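Local atomic coordinates of putative transcriptional regulator protein, LacI family (Rhizobium etli, PDB entry 3MIZ), a protein that probably acts as a DNA-binding transcriptional repressor of the LacI family, recognising regulatory DNA sequences and controlling the genes next to them. Residues A[14-19]-A[45-50]; A[27-32]-A[251-256]; A[65-70]-A[89-94]; A[73-78]-A[259-264]. All coordinates share one frame; numbering follows the deposited sequence.

Interaction 1 of 4, residues A[14-19]-A[45-50]; sequences NTFGII and KTILIA
Leu48 O is gripped twice by strand 15-20: the amide of Ile18 gives it a hydrogen bond of 2.8 Å from N to O, and Gly17 CA approaches it in a C-H...O contact of 3.2 Å. This is parallel beta pairing within the beta-alpha-beta unit made of strand 15-20, helix 30-42 and strand 46-51. The register runs without a break from Thr15 beside Thr46 to Ile19 beside Ala50. Bonds alternate in direction along it: Phe16 N gives to Thr46 O, and Phe16 O in turn receives Leu48 N.

Phe16, Ile18, Ile47 and Ile49 share one face of the sheet, the one covered by helices 30-42 and 253-268. Ile47 uses both branches there. Its CG1 branch folds at chi2 -62°, which brings CD1 to 3.4 Å from Phe16 CB, while CG2 presses on Ile18 CD1 at 3.5 Å, a tight carbon pair. Thr15, Leu48 and Ala50 lie on the other face, where Phe66 of the second subunit packs on Leu48.

At the mouth of the ladder Lys45 crosses Asn14 nearly at a right angle. Its aliphatic part leans on the Phe16 ring, with CD 3.6 Å from CZ, and the bent tip turns NZ to a water at 2.7 Å and, weakly, to Asn14 OD1 at 3.2 Å.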
loop_
_atom_site.group_PDB
_atom_site.type_symbol
_atom_site.label_atom_id
_atom_site.label_comp_id
_atom_site.label_asym_id
_atom_site.label_seq_id
_atom_site.Cartn_x
_atom_site.Cartn_y
_atom_site.Cartn_z
ATOM N N ASN A 14 11.643 -7.152 -26.457
ATOM C CA ASN A 14 10.315 -7.477 -25.943
ATOM C C ASN A 14 10.268 -7.137 -24.463
ATOM O O ASN A 14 9.524 -7.746 -23.685
ATOM C CB ASN A 14 9.984 -8.956 -26.162
ATOM C CG ASN A 14 9.743 -9.277 -27.624
ATOM O OD1 ASN A 14 9.072 -8.522 -28.324
ATOM N ND2 ASN A 14 10.277 -10.398 -28.088
ATOM N N THR A 15 11.073 -6.151 -24.083
ATOM C CA THR A 15 11.134 -5.710 -22.697
ATOM C C THR A 15 10.718 -4.248 -22.601
ATOM O O THR A 15 11.244 -3.394 -23.319
ATOM C CB THR A 15 12.563 -5.869 -22.130
ATOM O OG1 THR A 15 12.951 -7.247 -22.205
ATOM C CG2 THR A 15 12.622 -5.413 -20.678
ATOM N N PHE A 16 9.753 -3.971 -21.732
ATOM C CA PHE A 16 9.291 -2.605 -21.513
ATOM C C PHE A 16 9.900 -2.187 -20.185
ATOM O O PHE A 16 10.016 -3.000 -19.270
ATOM C CB PHE A 16 7.764 -2.530 -21.377
ATOM C CG PHE A 16 7.010 -2.643 -22.674
ATOM C CD1 PHE A 16 7.670 -2.805 -23.884
ATOM C CD2 PHE A 16 5.622 -2.595 -22.673
ATOM C CE1 PHE A 16 6.954 -2.918 -25.077
ATOM C CE2 PHE A 16 4.899 -2.705 -23.852
ATOM C CZ PHE A 16 5.566 -2.868 -25.060
ATOM N N GLY A 17 10.299 -0.928 -20.088
ATOM C CA GLY A 17 10.861 -0.441 -18.851
ATOM C C GLY A 17 9.879 0.540 -18.250
ATOM O O GLY A 17 9.266 1.326 -18.966
ATOM N N ILE A 18 9.702 0.479 -16.941
ATOM C CA ILE A 18 8.806 1.409 -16.258
ATOM C C ILE A 18 9.672 2.345 -15.439
ATOM O O ILE A 18 10.474 1.899 -14.621
ATOM C CB ILE A 18 7.867 0.703 -15.262
ATOM C CG1 ILE A 18 6.927 -0.250 -15.997
ATOM C CG2 ILE A 18 7.054 1.763 -14.480
ATOM C CD1 ILE A 18 5.962 -0.984 -15.053
ATOM N N ILE A 19 9.533 3.642 -15.663
ATOM C CA ILE A 19 10.298 4.590 -14.874
ATOM C C ILE A 19 9.273 5.233 -13.962
ATOM O O ILE A 19 8.368 5.922 -14.424
ATOM C CB ILE A 19 10.986 5.655 -15.757
ATOM C CG1 ILE A 19 12.043 4.978 -16.637
ATOM C CG2 ILE A 19 11.616 6.745 -14.874
ATOM C CD1 ILE A 19 12.847 5.929 -17.498
ATOM N N LYS A 45 5.758 -9.946 -23.227
ATOM C CA LYS A 45 6.831 -9.031 -22.883
ATOM C C LYS A 45 7.199 -9.054 -21.412
ATOM O O LYS A 45 6.405 -9.455 -20.563
ATOM C CB LYS A 45 6.464 -7.623 -23.349
ATOM C CG LYS A 45 6.429 -7.562 -24.882
ATOM C CD LYS A 45 5.639 -6.405 -25.412
ATOM C CE LYS A 45 5.187 -6.685 -26.843
ATOM N NZ LYS A 45 6.306 -7.026 -27.770
ATOM N N THR A 46 8.432 -8.662 -21.128
ATOM C CA THR A 46 8.933 -8.619 -19.766
ATOM C C THR A 46 8.967 -7.162 -19.340
ATOM O O THR A 46 9.107 -6.263 -20.176
ATOM C CB THR A 46 10.333 -9.226 -19.684
ATOM O OG1 THR A 46 11.185 -8.583 -20.638
ATOM C CG2 THR A 46 10.279 -10.713 -19.996
ATOM N N ILE A 47 8.849 -6.937 -18.038
ATOM C CA ILE A 47 8.821 -5.589 -17.488
ATOM C C ILE A 47 9.924 -5.397 -16.451
ATOM O O ILE A 47 10.088 -6.224 -15.552
ATOM C CB ILE A 47 7.445 -5.311 -16.807
ATOM C CG1 ILE A 47 6.304 -5.479 -17.817
ATOM C CG2 ILE A 47 7.420 -3.913 -16.198
ATOM C CD1 ILE A 47 6.351 -4.518 -18.997
ATOM N N LEU A 48 10.688 -4.316 -16.603
ATOM C CA LEU A 48 11.751 -3.965 -15.668
ATOM C C LEU A 48 11.381 -2.603 -15.101
ATOM O O LEU A 48 11.084 -1.672 -15.853
ATOM C CB LEU A 48 13.103 -3.869 -16.372
ATOM C CG LEU A 48 13.834 -5.183 -16.652
ATOM C CD1 LEU A 48 15.143 -4.902 -17.403
ATOM C CD2 LEU A 48 14.119 -5.887 -15.327
ATOM N N ILE A 49 11.405 -2.490 -13.778
ATOM C CA ILE A 49 11.050 -1.246 -13.106
ATOM C C ILE A 49 12.252 -0.528 -12.470
ATOM O O ILE A 49 13.108 -1.163 -11.860
ATOM C CB ILE A 49 10.009 -1.526 -11.994
ATOM C CG1 ILE A 49 8.800 -2.263 -12.576
ATOM C CG2 ILE A 49 9.582 -0.222 -11.342
ATOM C CD1 ILE A 49 7.777 -2.670 -11.502
ATOM N N ALA A 50 12.300 0.798 -12.625
ATOM C CA ALA A 50 13.356 1.627 -12.039
ATOM C C ALA A 50 12.677 2.830 -11.379
ATOM O O ALA A 50 11.786 3.432 -11.965
ATOM C CB ALA A 50 14.331 2.097 -13.116
HETATM O O HOH W 1 6.245 -9.712 -27.554
HETATM O O HOH W 2 11.725 -10.191 -22.888
#

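Interaction 2 of 4, residues A[27-32]-A[251-256]; sequences PYSVDI and LPYYDL
Tyr253 presents its ring between two walls: Ser29 CB stands over one face, and Leu251 CB lies 4.1 Å above the centre of the opposite face. Ile32 crosses the ring obliquely, its CG1 coming to 3.5 Å from Tyr253 CD1, and Tyr28 O approaches CE2 at 3.4 Å, also obliquely. The ring takes this place because CG lies beside the backbone N, chi1 -79°. While Ser29 CB packs on the ring, Ser29 OG is hydrogen-bonded to Met79 O.

The next residue turns the other way. Tyr254 has CG anti to its N, chi1 -178°, and the ring swings off to a hydrogen bond with Asp38 and a cation-pi contact with Arg34. The Asp31 carboxylate is inclined 64° to that ring. The backbones of helices 30-42 and 253-268 come close enough for reciprocal C-H...O contacts, Tyr254 CA to Asp31 O and Ile32 CA to Tyr253 O, both 3.5 Å.

These are two helix starts meeting in the middle of the periplasmic-binding-protein-like fold, with Pro252 at the N-cap of the second. No direct hydrogen bond joins them. A water donates to Asp31 OD2 at 2.9 Å and accepts from Tyr254 N at 2.9 Å, linking the carboxylate to the first turn of a helix. Together with the salt bridge to Arg236, that setting would be expected to stabilise the negative charge of Asp31.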
loop_
_atom_site.group_PDB
_atom_site.type_symbol
_atom_site.label_atom_id
_atom_site.label_comp_id
_atom_site.label_asym_id
_atom_site.label_seq_id
_atom_site.Cartn_x
_atom_site.Cartn_y
_atom_site.Cartn_z
ATOM N N PRO A 27 2.748 3.210 -2.168
ATOM C CA PRO A 27 2.264 1.919 -2.672
ATOM C C PRO A 27 0.762 1.885 -2.972
ATOM O O PRO A 27 0.137 0.823 -2.919
ATOM C CB PRO A 27 2.623 0.942 -1.546
ATOM C CG PRO A 27 3.388 1.773 -0.520
ATOM C CD PRO A 27 2.871 3.158 -0.707
ATOM N N TYR A 28 0.181 3.038 -3.286
ATOM C CA TYR A 28 -1.249 3.105 -3.576
ATOM C C TYR A 28 -1.483 3.246 -5.074
ATOM O O TYR A 28 -2.574 3.607 -5.510
ATOM C CB TYR A 28 -1.881 4.306 -2.870
ATOM C CG TYR A 28 -1.242 4.660 -1.547
ATOM C CD1 TYR A 28 -1.078 3.702 -0.548
ATOM C CD2 TYR A 28 -0.815 5.960 -1.289
ATOM C CE1 TYR A 28 -0.502 4.033 0.678
ATOM C CE2 TYR A 28 -0.239 6.303 -0.069
ATOM C CZ TYR A 28 -0.086 5.336 0.910
ATOM O OH TYR A 28 0.479 5.676 2.117
ATOM N N SER A 29 -0.455 2.962 -5.862
ATOM C CA SER A 29 -0.583 3.096 -7.304
ATOM C C SER A 29 -0.005 1.898 -8.027
ATOM O O SER A 29 0.122 1.901 -9.253
ATOM C CB SER A 29 0.114 4.369 -7.747
ATOM O OG SER A 29 -0.291 5.440 -6.919
ATOM N N VAL A 30 0.333 0.874 -7.251
ATOM C CA VAL A 30 0.898 -0.351 -7.788
ATOM C C VAL A 30 -0.056 -0.991 -8.780
ATOM O O VAL A 30 0.367 -1.777 -9.627
ATOM C CB VAL A 30 1.200 -1.371 -6.669
ATOM C CG1 VAL A 30 2.193 -0.780 -5.682
ATOM C CG2 VAL A 30 -0.088 -1.767 -5.965
ATOM N N ASP A 31 -1.343 -0.662 -8.677
ATOM C CA ASP A 31 -2.326 -1.223 -9.598
ATOM C C ASP A 31 -1.996 -0.868 -11.047
ATOM O O ASP A 31 -2.367 -1.592 -11.969
ATOM C CB ASP A 31 -3.734 -0.741 -9.246
ATOM C CG ASP A 31 -4.617 -1.865 -8.746
ATOM O OD1 ASP A 31 -4.143 -2.669 -7.913
ATOM O OD2 ASP A 31 -5.784 -1.943 -9.183
ATOM N N ILE A 32 -1.307 0.252 -11.259
ATOM C CA ILE A 32 -0.940 0.609 -12.626
ATOM C C ILE A 32 0.046 -0.455 -13.075
ATOM O O ILE A 32 -0.045 -0.985 -14.182
ATOM C CB ILE A 32 -0.254 1.984 -12.709
ATOM C CG1 ILE A 32 -1.250 3.085 -12.352
ATOM C CG2 ILE A 32 0.273 2.214 -14.142
ATOM C CD1 ILE A 32 -0.611 4.465 -12.241
ATOM N N LEU A 251 -10.173 5.204 -9.005
ATOM C CA LEU A 251 -9.188 5.697 -9.956
ATOM C C LEU A 251 -8.960 4.450 -10.803
ATOM O O LEU A 251 -8.724 3.367 -10.261
ATOM C CB LEU A 251 -7.901 6.105 -9.239
ATOM C CG LEU A 251 -7.878 7.458 -8.520
ATOM C CD1 LEU A 251 -6.588 7.567 -7.707
ATOM C CD2 LEU A 251 -7.970 8.590 -9.536
ATOM N N PRO A 252 -9.059 4.576 -12.139
ATOM C CA PRO A 252 -8.872 3.457 -13.068
ATOM C C PRO A 252 -7.406 3.060 -13.280
ATOM O O PRO A 252 -6.946 2.915 -14.413
ATOM C CB PRO A 252 -9.527 3.977 -14.346
ATOM C CG PRO A 252 -9.144 5.423 -14.320
ATOM C CD PRO A 252 -9.400 5.812 -12.871
ATOM N N TYR A 253 -6.686 2.863 -12.182
ATOM C CA TYR A 253 -5.278 2.501 -12.248
ATOM C C TYR A 253 -4.979 1.257 -13.064
ATOM O O TYR A 253 -4.125 1.286 -13.946
ATOM C CB TYR A 253 -4.700 2.341 -10.839
ATOM C CG TYR A 253 -4.372 3.661 -10.182
ATOM C CD1 TYR A 253 -4.028 4.771 -10.956
ATOM C CD2 TYR A 253 -4.366 3.800 -8.797
ATOM C CE1 TYR A 253 -3.685 5.982 -10.371
ATOM C CE2 TYR A 253 -4.018 5.020 -8.197
ATOM C CZ TYR A 253 -3.679 6.099 -8.997
ATOM O OH TYR A 253 -3.305 7.300 -8.435
ATOM N N TYR A 254 -5.671 0.165 -12.763
ATOM C CA TYR A 254 -5.457 -1.078 -13.484
ATOM C C TYR A 254 -5.634 -0.860 -14.991
ATOM O O TYR A 254 -4.789 -1.276 -15.790
ATOM C CB TYR A 254 -6.433 -2.150 -12.982
ATOM C CG TYR A 254 -6.247 -3.495 -13.645
ATOM C CD1 TYR A 254 -5.139 -4.292 -13.356
ATOM C CD2 TYR A 254 -7.158 -3.952 -14.593
ATOM C CE1 TYR A 254 -4.941 -5.511 -14.004
ATOM C CE2 TYR A 254 -6.973 -5.167 -15.243
ATOM C CZ TYR A 254 -5.862 -5.942 -14.947
ATOM O OH TYR A 254 -5.667 -7.135 -15.612
ATOM N N ASP A 255 -6.722 -0.196 -15.373
ATOM C CA ASP A 255 -6.999 0.074 -16.782
ATOM C C ASP A 255 -5.988 1.043 -17.389
ATOM O O ASP A 255 -5.644 0.923 -18.564
ATOM C CB ASP A 255 -8.413 0.632 -16.968
ATOM C CG ASP A 255 -9.492 -0.390 -16.650
ATOM O OD1 ASP A 255 -9.302 -1.585 -16.968
ATOM O OD2 ASP A 255 -10.535 0.010 -16.095
ATOM N N LEU A 256 -5.532 2.014 -16.602
ATOM C CA LEU A 256 -4.535 2.965 -17.098
ATOM C C LEU A 256 -3.272 2.210 -17.485
ATOM O O LEU A 256 -2.645 2.513 -18.500
ATOM C CB LEU A 256 -4.183 4.014 -16.038
ATOM C CG LEU A 256 -5.176 5.160 -15.834
ATOM C CD1 LEU A 256 -4.761 6.003 -14.634
ATOM C CD2 LEU A 256 -5.233 6.015 -17.093
HETATM O O HOH W 3 -7.521 -0.067 -10.523
#

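Interaction 3 of 4, residues A[65-70]-A[89-94]; sequences MFQSHR and GDVSIP
Gln67 has its CG anti to the backbone N, chi1 -178°, and continues extended through chi2, a course that carries the side chain out past Val91 in the opposite direction to the valine. The two touch low down, with Gln67 CB 4.1 Å from Val91 CG1, and again where OE1 lies 4.1 Å from Val91 CG2. Ile93 is extended too, chi2 179°, and this reach lets its CD1 methyl lie against the helix backbone, 3.9 Å from Gln67 N and 4.0 Å from Gln67 CA. The same methyl meets Phe66 CB at 4.2 Å.

The contact lays the loop between strands 81-83 and 95-97 along the last turn of helix 56-68, at the rim of the parallel sheet. That helix closes with a Schellman motif, in which Arg70 adopts positive phi and its N bonds back to Gln67 O at 3.0 Å. No hydrogen bond crosses between the segments, and the separations are those of ordinary, unstrained van der Waals packing. From the same helix end, the His69 side chain bonds His69 of the second subunit through ND1, and Met65 packs on Thr46 of that subunit.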
loop_
_atom_site.group_PDB
_atom_site.type_symbol
_atom_site.label_atom_id
_atom_site.label_comp_id
_atom_site.label_asym_id
_atom_site.label_seq_id
_atom_site.Cartn_x
_atom_site.Cartn_y
_atom_site.Cartn_z
HETATM N N MSE A 65 20.652 4.079 -18.663
HETATM C CA MSE A 65 20.696 2.650 -18.371
HETATM C C MSE A 65 19.754 1.870 -19.282
HETATM O O MSE A 65 20.121 0.819 -19.811
HETATM C CB MSE A 65 20.318 2.385 -16.911
HETATM C CG MSE A 65 19.916 0.933 -16.630
HETATM SE SE MSE A 65 19.838 0.548 -14.744
HETATM C CE MSE A 65 21.743 0.412 -14.462
ATOM N N PHE A 66 18.536 2.373 -19.460
ATOM C CA PHE A 66 17.579 1.679 -20.312
ATOM C C PHE A 66 18.033 1.611 -21.764
ATOM O O PHE A 66 17.832 0.596 -22.431
ATOM C CB PHE A 66 16.189 2.318 -20.218
ATOM C CG PHE A 66 15.393 1.858 -19.023
ATOM C CD1 PHE A 66 15.566 0.574 -18.512
ATOM C CD2 PHE A 66 14.455 2.690 -18.425
ATOM C CE1 PHE A 66 14.814 0.123 -17.423
ATOM C CE2 PHE A 66 13.698 2.245 -17.334
ATOM C CZ PHE A 66 13.879 0.966 -16.835
ATOM N N GLN A 67 18.642 2.682 -22.259
ATOM C CA GLN A 67 19.122 2.680 -23.634
ATOM C C GLN A 67 20.182 1.592 -23.749
ATOM O O GLN A 67 20.153 0.779 -24.668
ATOM C CB GLN A 67 19.733 4.033 -24.009
ATOM C CG GLN A 67 20.207 4.101 -25.464
ATOM C CD GLN A 67 20.764 5.461 -25.838
ATOM O OE1 GLN A 67 21.766 5.908 -25.280
ATOM N NE2 GLN A 67 20.114 6.129 -26.786
ATOM N N SER A 68 21.102 1.583 -22.790
ATOM C CA SER A 68 22.182 0.604 -22.744
ATOM C C SER A 68 21.671 -0.837 -22.777
ATOM O O SER A 68 22.274 -1.703 -23.409
ATOM C CB SER A 68 23.015 0.814 -21.475
ATOM O OG SER A 68 23.918 -0.256 -21.268
ATOM N N HIS A 69 20.557 -1.083 -22.094
ATOM C CA HIS A 69 19.964 -2.416 -22.018
ATOM C C HIS A 69 19.018 -2.765 -23.170
ATOM O O HIS A 69 18.397 -3.830 -23.168
ATOM C CB HIS A 69 19.236 -2.569 -20.680
ATOM C CG HIS A 69 20.154 -2.745 -19.508
ATOM N ND1 HIS A 69 20.816 -3.926 -19.252
ATOM C CD2 HIS A 69 20.517 -1.891 -18.523
ATOM C CE1 HIS A 69 21.545 -3.793 -18.157
ATOM N NE2 HIS A 69 21.380 -2.567 -17.696
ATOM N N ARG A 70 18.917 -1.868 -24.148
ATOM C CA ARG A 70 18.067 -2.061 -25.327
ATOM C C ARG A 70 16.574 -2.238 -25.045
ATOM O O ARG A 70 15.897 -3.007 -25.726
ATOM C CB ARG A 70 18.556 -3.254 -26.156
ATOM C CG ARG A 70 20.069 -3.328 -26.346
ATOM C CD ARG A 70 20.657 -2.031 -26.875
ATOM N NE ARG A 70 22.113 -2.114 -26.975
ATOM C CZ ARG A 70 22.914 -1.068 -27.161
ATOM N NH1 ARG A 70 22.403 0.153 -27.269
ATOM N NH2 ARG A 70 24.227 -1.243 -27.241
ATOM N N GLY A 89 17.760 13.430 -20.731
ATOM C CA GLY A 89 19.033 13.828 -21.309
ATOM C C GLY A 89 18.989 13.719 -22.822
ATOM O O GLY A 89 18.129 14.324 -23.457
ATOM N N ASP A 90 19.896 12.938 -23.402
ATOM C CA ASP A 90 19.945 12.771 -24.854
ATOM C C ASP A 90 19.315 11.470 -25.342
ATOM O O ASP A 90 19.322 11.185 -26.540
ATOM C CB ASP A 90 21.395 12.828 -25.347
ATOM C CG ASP A 90 22.018 14.188 -25.156
ATOM O OD1 ASP A 90 21.408 15.180 -25.607
ATOM O OD2 ASP A 90 23.116 14.265 -24.562
ATOM N N VAL A 91 18.775 10.687 -24.414
ATOM C CA VAL A 91 18.155 9.413 -24.754
ATOM C C VAL A 91 16.808 9.551 -25.459
ATOM O O VAL A 91 15.962 10.363 -25.075
ATOM C CB VAL A 91 17.968 8.537 -23.492
ATOM C CG1 VAL A 91 17.219 7.264 -23.845
ATOM C CG2 VAL A 91 19.323 8.203 -22.893
ATOM N N SER A 92 16.622 8.735 -26.490
ATOM C CA SER A 92 15.395 8.718 -27.267
ATOM C C SER A 92 14.855 7.294 -27.332
ATOM O O SER A 92 15.440 6.427 -27.985
ATOM C CB SER A 92 15.658 9.231 -28.685
ATOM O OG SER A 92 14.518 9.047 -29.506
ATOM N N ILE A 93 13.743 7.056 -26.645
ATOM C CA ILE A 93 13.109 5.740 -26.622
ATOM C C ILE A 93 11.601 5.960 -26.652
ATOM O O ILE A 93 11.103 6.872 -25.992
ATOM C CB ILE A 93 13.442 4.973 -25.318
ATOM C CG1 ILE A 93 14.956 4.811 -25.170
ATOM C CG2 ILE A 93 12.746 3.615 -25.325
ATOM C CD1 ILE A 93 15.373 4.092 -23.894
ATOM N N PRO A 94 10.859 5.141 -27.421
ATOM C CA PRO A 94 9.400 5.312 -27.475
ATOM C C PRO A 94 8.883 5.329 -26.038
ATOM O O PRO A 94 9.206 4.434 -25.252
ATOM C CB PRO A 94 8.938 4.078 -28.239
ATOM C CG PRO A 94 10.068 3.861 -29.211
ATOM C CD PRO A 94 11.298 4.076 -28.342
#

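Interaction 4 of 4, residues A[73-78]-A[259-264]; sequences GVLYVT and EGAKWL
The peptide group joining Gly73 to Val74 has one of its flat faces covered by Leu264: CD2 sits over it, 3.8 Å from Gly73 C and 3.7 Å from Val74 N. The other leucine methyl, CD1, is displaced along the same side and reaches Val74 O at 4.0 Å. Gly73 carries no side chain here, and the leucine approaches bare main chain.

This is helix-on-sheet packing of an alpha/beta fold. Helix 253-268 packs on one face of the parallel sheet of strands 46-51, 15-20, 73-78 and 95-97, and its segment 259-264 runs roughly antiparallel to strand 73-78, at 149° and with 9.1 Å between the axes. That separation is consistent with a single layer of side chains between them.

Leu75 and Leu264 supply that layer. Leu264 has CG anti to its backbone N, chi1 176°, which sends both methyls down onto the strand. Leu75 comes in at a slant to it, and its two branches part: CD1 goes toward Ala261 CB, 4.3 Å off, while CD2 lies beside Leu264.

Phe16 and Val96 of the neighbouring strands also touch Leu264, and Ile36 of helix 30-42 packs on both Leu75 and Ala261, so the layer continues in several directions. All the residues in contact are buried, and no hydrogen bond links the segments. The tightest meeting of side chains is Leu75 CG with Leu264 CD2, at 3.6 Å.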
loop_
_atom_site.group_PDB
_atom_site.type_symbol
_atom_site.label_atom_id
_atom_site.label_comp_id
_atom_site.label_asym_id
_atom_site.label_seq_id
_atom_site.Cartn_x
_atom_site.Cartn_y
_atom_site.Cartn_z
ATOM N N GLY A 73 10.671 0.052 -25.058
ATOM C CA GLY A 73 9.878 1.238 -24.786
ATOM C C GLY A 73 9.822 1.530 -23.296
ATOM O O GLY A 73 10.210 0.693 -22.479
ATOM N N VAL A 74 9.334 2.713 -22.942
ATOM C CA VAL A 74 9.236 3.113 -21.541
ATOM C C VAL A 74 7.844 3.594 -21.156
ATOM O O VAL A 74 7.189 4.317 -21.905
ATOM C CB VAL A 74 10.218 4.273 -21.203
ATOM C CG1 VAL A 74 9.882 4.874 -19.825
ATOM C CG2 VAL A 74 11.639 3.777 -21.207
ATOM N N LEU A 75 7.393 3.170 -19.985
ATOM C CA LEU A 75 6.124 3.637 -19.465
ATOM C C LEU A 75 6.550 4.521 -18.303
ATOM O O LEU A 75 7.093 4.047 -17.308
ATOM C CB LEU A 75 5.269 2.462 -18.995
ATOM C CG LEU A 75 4.805 1.609 -20.178
ATOM C CD1 LEU A 75 4.240 0.292 -19.689
ATOM C CD2 LEU A 75 3.766 2.396 -20.979
ATOM N N TYR A 76 6.358 5.822 -18.471
ATOM C CA TYR A 76 6.716 6.809 -17.464
ATOM C C TYR A 76 5.506 6.918 -16.553
ATOM O O TYR A 76 4.491 7.501 -16.934
ATOM C CB TYR A 76 6.967 8.148 -18.143
ATOM C CG TYR A 76 7.734 9.108 -17.298
ATOM C CD1 TYR A 76 9.122 9.010 -17.202
ATOM C CD2 TYR A 76 7.088 10.136 -16.609
ATOM C CE1 TYR A 76 9.853 9.906 -16.456
ATOM C CE2 TYR A 76 7.816 11.045 -15.853
ATOM C CZ TYR A 76 9.204 10.922 -15.785
ATOM O OH TYR A 76 9.949 11.820 -15.058
ATOM N N VAL A 77 5.620 6.371 -15.349
ATOM C CA VAL A 77 4.506 6.351 -14.413
ATOM C C VAL A 77 4.766 7.109 -13.117
ATOM O O VAL A 77 5.770 6.892 -12.436
ATOM C CB VAL A 77 4.149 4.883 -14.055
ATOM C CG1 VAL A 77 2.917 4.834 -13.159
ATOM C CG2 VAL A 77 3.945 4.080 -15.324
ATOM N N THR A 78 3.854 8.006 -12.772
ATOM C CA THR A 78 3.999 8.751 -11.528
ATOM C C THR A 78 3.033 8.159 -10.503
ATOM O O THR A 78 1.949 7.686 -10.862
ATOM C CB THR A 78 3.710 10.252 -11.741
ATOM O OG1 THR A 78 2.442 10.424 -12.385
ATOM C CG2 THR A 78 4.799 10.872 -12.622
ATOM N N GLU A 259 -4.090 -0.035 -20.653
ATOM C CA GLU A 259 -4.231 0.826 -21.829
ATOM C C GLU A 259 -2.897 1.461 -22.214
ATOM O O GLU A 259 -2.542 1.508 -23.393
ATOM C CB GLU A 259 -5.269 1.926 -21.578
ATOM C CG GLU A 259 -6.721 1.455 -21.634
ATOM C CD GLU A 259 -7.099 0.900 -22.995
ATOM O OE1 GLU A 259 -6.853 1.583 -24.015
ATOM O OE2 GLU A 259 -7.648 -0.219 -23.045
ATOM N N GLY A 260 -2.166 1.953 -21.218
ATOM C CA GLY A 260 -0.879 2.574 -21.479
ATOM C C GLY A 260 0.090 1.628 -22.157
ATOM O O GLY A 260 0.785 2.011 -23.098
ATOM N N ALA A 261 0.137 0.388 -21.676
ATOM C CA ALA A 261 1.030 -0.621 -22.237
ATOM C C ALA A 261 0.682 -0.924 -23.696
ATOM O O ALA A 261 1.564 -0.968 -24.546
ATOM C CB ALA A 261 0.973 -1.908 -21.394
ATOM N N LYS A 262 -0.601 -1.124 -23.985
ATOM C CA LYS A 262 -1.018 -1.413 -25.356
ATOM C C LYS A 262 -0.645 -0.246 -26.263
ATOM O O LYS A 262 -0.132 -0.436 -27.369
ATOM C CB LYS A 262 -2.529 -1.653 -25.431
ATOM C CG LYS A 262 -2.996 -1.992 -26.842
ATOM C CD LYS A 262 -4.504 -2.065 -26.958
ATOM C CE LYS A 262 -4.909 -2.308 -28.411
ATOM N NZ LYS A 262 -6.380 -2.460 -28.568
ATOM N N TRP A 263 -0.904 0.964 -25.782
ATOM C CA TRP A 263 -0.602 2.173 -26.527
ATOM C C TRP A 263 0.894 2.228 -26.845
ATOM O O TRP A 263 1.282 2.534 -27.976
ATOM C CB TRP A 263 -1.030 3.392 -25.707
ATOM C CG TRP A 263 -1.282 4.632 -26.506
ATOM C CD1 TRP A 263 -1.317 4.743 -27.870
ATOM C CD2 TRP A 263 -1.578 5.936 -25.991
ATOM N NE1 TRP A 263 -1.619 6.035 -28.232
ATOM C CE2 TRP A 263 -1.784 6.788 -27.099
ATOM C CE3 TRP A 263 -1.691 6.466 -24.700
ATOM C CZ2 TRP A 263 -2.098 8.144 -26.954
ATOM C CZ3 TRP A 263 -2.004 7.817 -24.556
ATOM C CH2 TRP A 263 -2.204 8.639 -25.679
ATOM N N LEU A 264 1.731 1.923 -25.856
ATOM C CA LEU A 264 3.174 1.931 -26.069
ATOM C C LEU A 264 3.538 0.878 -27.113
ATOM O O LEU A 264 4.384 1.111 -27.984
ATOM C CB LEU A 264 3.929 1.629 -24.767
ATOM C CG LEU A 264 5.460 1.513 -24.888
ATOM C CD1 LEU A 264 6.051 2.824 -25.394
ATOM C CD2 LEU A 264 6.070 1.150 -23.539
#

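In the fold
From the N terminus, residues 14-19 open interaction 1, which 45-50 close after helix 30-42. Residues 27-32 start interaction 2 inside that loop, so the two cross; its partner 251-256 arrives only after 218 further residues. Interaction 3 follows interaction 1 in series and is nested within the long loop of interaction 2. Strand 73-78 begins interaction 4 before 89-94 complete interaction 3, and 259-264 end it last, so interaction 4 crosses both 2 and 3. Strands 15-20 and 73-78 are sheet neighbours, uniting interactions 1 and 4, while Phe66 joins 1 to 3. Helix 253-268 serves interactions 2 and 4, bringing the late chain back onto the N-terminal sheet.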